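Local coordinates for 1-deoxy-D-xylulose 5-phosphate reductoisomerase (Moraxella catarrhalis, PDB 4ZQG), which catalyses the NADPH-dependent conversion of 1-deoxy-D-xylulose 5-phosphate to 2-C-methyl-D-erythritol 4-phosphate in the MEP pathway and is the target of fosmidomycin, at residues Q7-L12 against N31-H36. Residues are numbered along the deposited sequence; the frame is centred on the assembly and turned at random.
Sequences QSLAIL and NRYRIH
Strands 7-12 and 33-39 are parallel neighbours near the middle of a seven-stranded sheet, where Gln7, Ser8 and Leu9 pair with Tyr33, Arg34 and Ile35. Three short backbone hydrogen bonds carry the pairing: Arg34 N donates to Gln7 O (3.0 Å), Leu9 N to Arg34 O (2.8 Å) and His36 N to Leu9 O (2.8 Å); a weak one from Gln7 N to Arg32 O precedes them. The axes of segments 7-12 and 33-36 cross at 44°, a marked local twist. Gln7, Leu9, Tyr33 and Ile35 share one face of the sheet. Gln7 and Tyr33 run side by side, and the amide, its plane 78° from that of the ring, brings NE2 to the ring edge, 3.8 Å from CE1, while OE1 bonds to Thr100. Leu9 slants across both neighbours, its CD2 4.0 Å from Tyr33 CB and 4.1 Å from Ile35 CD1. Leu9 and Tyr33 also touch Ile26 of helix 17-26, which packs on this face. On the reverse face, Ser8 OG sits over the guanidinium of Arg34, 3.1 Å from NH2, but the angle is too poor for a hydrogen bond; OG bonds instead to Ala97 O. The Arg34 chain leaves the sheet extended and bends at chi3 (87°), which turns the guanidinium along the strand toward His36, whose ND1 lies in its plane and receives weak bonds from NH1 and NH2. With NE2 bonded to Asp95, the imidazole has polar partners at both nitrogens, which probably restrains its rotation. Together the strands and helix 17-26 form the first beta-alpha-beta unit of a Rossmann-type dinucleotide-binding domain, with the side chain of Ile11 about 8 Å from the bound NAD.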
ATOM      1  N   GLN A   7      17.766   0.565  22.832  1.00 71.61           N
ATOM      2  CA  GLN A   7      17.434   1.899  22.364  1.00 68.68           C
ATOM      3  C   GLN A   7      16.823   2.705  23.513  1.00 64.94           C
ATOM      4  O   GLN A   7      15.776   2.367  24.034  1.00 61.47           O
ATOM      5  CB  GLN A   7      16.472   1.816  21.188  1.00 69.29           C
ATOM      6  CG  GLN A   7      16.240   3.105  20.400  1.00 69.27           C
ATOM      7  CD  GLN A   7      15.281   2.862  19.258  1.00 66.59           C
ATOM      8  OE1 GLN A   7      14.471   3.710  18.881  1.00 64.53           O
ATOM      9  NE2 GLN A   7      15.354   1.665  18.719  1.00 67.79           N
ATOM     10  N   SER A   8      17.508   3.780  23.873  1.00 63.16           N
ATOM     11  CA  SER A   8      17.089   4.686  24.899  1.00 62.11           C
ATOM     12  C   SER A   8      15.960   5.592  24.413  1.00 60.10           C
ATOM     13  O   SER A   8      16.095   6.215  23.388  1.00 60.13           O
ATOM     14  CB  SER A   8      18.294   5.510  25.275  1.00 63.78           C
ATOM     15  OG  SER A   8      17.977   6.455  26.265  1.00 68.02           O
ATOM     16  N   LEU A   9      14.856   5.661  25.154  1.00 58.12           N
ATOM     17  CA  LEU A   9      13.694   6.483  24.798  1.00 56.70           C
ATOM     18  C   LEU A   9      13.409   7.639  25.748  1.00 55.36           C
ATOM     19  O   LEU A   9      13.391   7.453  26.938  1.00 53.49           O
ATOM     20  CB  LEU A   9      12.446   5.625  24.849  1.00 57.50           C
ATOM     21  CG  LEU A   9      11.956   4.985  23.581  1.00 59.33           C
ATOM     22  CD1 LEU A   9      13.095   4.415  22.738  1.00 62.09           C
ATOM     23  CD2 LEU A   9      10.958   3.912  23.955  1.00 59.05           C
ATOM     24  N   ALA A  10      13.119   8.817  25.203  1.00 54.22           N
ATOM     25  CA  ALA A  10      12.478   9.882  25.959  1.00 53.07           C
ATOM     26  C   ALA A  10      11.096  10.017  25.403  1.00 52.07           C
ATOM     27  O   ALA A  10      10.950  10.195  24.202  1.00 51.71           O
ATOM     28  CB  ALA A  10      13.221  11.186  25.785  1.00 53.20           C
ATOM     29  N   ILE A  11      10.085   9.942  26.255  1.00 51.70           N
ATOM     30  CA  ILE A  11       8.699  10.119  25.818  1.00 51.37           C
ATOM     31  C   ILE A  11       8.131  11.427  26.347  1.00 51.22           C
ATOM     32  O   ILE A  11       7.729  11.536  27.493  1.00 50.08           O
ATOM     33  CB  ILE A  11       7.820   8.952  26.252  1.00 51.54           C
ATOM     34  CG1 ILE A  11       8.395   7.654  25.695  1.00 52.06           C
ATOM     35  CG2 ILE A  11       6.402   9.173  25.778  1.00 50.65           C
ATOM     36  CD1 ILE A  11       7.710   6.429  26.231  1.00 52.94           C
ATOM     37  N   LEU A  12       8.129  12.436  25.490  1.00 51.11           N
ATOM     38  CA  LEU A  12       7.660  13.726  25.874  1.00 50.99           C
ATOM     39  C   LEU A  12       6.173  13.695  25.698  1.00 50.50           C
ATOM     40  O   LEU A  12       5.692  13.525  24.596  1.00 51.38           O
ATOM     41  CB  LEU A  12       8.288  14.789  24.989  1.00 51.66           C
ATOM     42  CG  LEU A  12       9.795  14.955  25.022  1.00 52.76           C
ATOM     43  CD1 LEU A  12      10.131  16.402  24.717  1.00 54.11           C
ATOM     44  CD2 LEU A  12      10.366  14.680  26.379  1.00 53.95           C
ATOM     45  N   ASN A  31      12.778  -6.041  26.708  1.00 74.90           N
ATOM     46  CA  ASN A  31      14.232  -5.944  26.557  1.00 80.83           C
ATOM     47  C   ASN A  31      14.668  -5.487  25.193  1.00 79.16           C
ATOM     48  O   ASN A  31      15.642  -5.988  24.637  1.00 79.81           O
ATOM     49  CB  ASN A  31      14.913  -7.287  26.890  1.00 87.56           C
ATOM     50  CG  ASN A  31      14.803  -7.655  28.362  1.00 87.92           C
ATOM     51  OD1 ASN A  31      14.600  -8.819  28.683  1.00 96.94           O
ATOM     52  ND2 ASN A  31      14.932  -6.669  29.259  1.00 86.68           N
ATOM     53  N   ARG A  32      13.929  -4.530  24.662  1.00 77.54           N
ATOM     54  CA  ARG A  32      14.212  -3.925  23.380  1.00 75.47           C
ATOM     55  C   ARG A  32      14.457  -2.420  23.565  1.00 71.62           C
ATOM     56  O   ARG A  32      15.307  -1.828  22.908  1.00 72.19           O
ATOM     57  CB  ARG A  32      13.001  -4.194  22.462  1.00 77.69           C
ATOM     58  CG  ARG A  32      13.259  -4.137  20.971  1.00 78.03           C
ATOM     59  CD  ARG A  32      12.139  -4.811  20.186  1.00 81.16           C
ATOM     60  NE  ARG A  32      12.657  -5.558  19.039  1.00 83.11           N
ATOM     61  CZ  ARG A  32      13.160  -5.000  17.934  1.00 88.24           C
ATOM     62  NH1 ARG A  32      13.223  -3.673  17.796  1.00 88.79           N
ATOM     63  NH2 ARG A  32      13.615  -5.776  16.951  1.00 90.95           N
ATOM     64  N   TYR A  33      13.691  -1.820  24.465  1.00 69.32           N
ATOM     65  CA  TYR A  33      13.660  -0.395  24.681  1.00 68.79           C
ATOM     66  C   TYR A  33      13.954  -0.124  26.138  1.00 67.77           C
ATOM     67  O   TYR A  33      13.541  -0.879  26.979  1.00 70.39           O
ATOM     68  CB  TYR A  33      12.267   0.124  24.317  1.00 70.05           C
ATOM     69  CG  TYR A  33      11.921  -0.179  22.872  1.00 71.09           C
ATOM     70  CD1 TYR A  33      12.620   0.451  21.848  1.00 72.48           C
ATOM     71  CD2 TYR A  33      10.939  -1.097  22.531  1.00 70.52           C
ATOM     72  CE1 TYR A  33      12.354   0.189  20.518  1.00 74.36           C
ATOM     73  CE2 TYR A  33      10.665  -1.383  21.194  1.00 74.58           C
ATOM     74  CZ  TYR A  33      11.381  -0.725  20.182  1.00 75.79           C
ATOM     75  OH  TYR A  33      11.176  -0.963  18.835  1.00 72.58           O
ATOM     76  N   ARG A  34      14.685   0.945  26.413  1.00 66.56           N
ATOM     77  CA  ARG A  34      14.971   1.425  27.756  1.00 66.72           C
ATOM     78  C   ARG A  34      14.323   2.803  27.895  1.00 64.49           C
ATOM     79  O   ARG A  34      14.585   3.674  27.080  1.00 65.84           O
ATOM     80  CB  ARG A  34      16.509   1.540  27.959  1.00 68.26           C
ATOM     81  CG  ARG A  34      16.929   2.251  29.243  1.00 70.81           C
ATOM     82  CD  ARG A  34      18.438   2.264  29.519  1.00 72.43           C
ATOM     83  NE  ARG A  34      19.117   3.396  28.883  1.00 73.07           N
ATOM     84  CZ  ARG A  34      19.066   4.659  29.301  1.00 71.78           C
ATOM     85  NH1 ARG A  34      18.357   5.005  30.382  1.00 71.42           N
ATOM     86  NH2 ARG A  34      19.727   5.587  28.618  1.00 72.68           N
ATOM     87  N   ILE A  35      13.518   3.026  28.928  1.00 61.40           N
ATOM     88  CA  ILE A  35      12.945   4.353  29.155  1.00 59.04           C
ATOM     89  C   ILE A  35      13.924   5.249  29.896  1.00 58.37           C
ATOM     90  O   ILE A  35      14.216   5.035  31.022  1.00 59.88           O
ATOM     91  CB  ILE A  35      11.682   4.315  30.001  1.00 58.39           C
ATOM     92  CG1 ILE A  35      10.654   3.327  29.459  1.00 58.16           C
ATOM     93  CG2 ILE A  35      11.102   5.705  30.104  1.00 58.88           C
ATOM     94  CD1 ILE A  35      10.398   3.412  27.997  1.00 58.55           C
ATOM     95  N   HIS A  36      14.428   6.276  29.260  1.00 57.21           N
ATOM     96  CA  HIS A  36      15.306   7.191  29.919  1.00 56.55           C
ATOM     97  C   HIS A  36      14.522   8.338  30.516  1.00 55.83           C
ATOM     98  O   HIS A  36      14.920   8.853  31.544  1.00 56.67           O
ATOM     99  CB  HIS A  36      16.305   7.702  28.919  1.00 57.19           C
ATOM    100  CG  HIS A  36      17.233   8.723  29.463  1.00 58.52           C
ATOM    101  ND1 HIS A  36      18.400   8.391  30.114  1.00 60.35           N
ATOM    102  CD2 HIS A  36      17.185  10.075  29.425  1.00 58.12           C
ATOM    103  CE1 HIS A  36      19.022   9.501  30.469  1.00 60.79           C
ATOM    104  NE2 HIS A  36      18.320  10.533  30.036  1.00 59.34           N
TER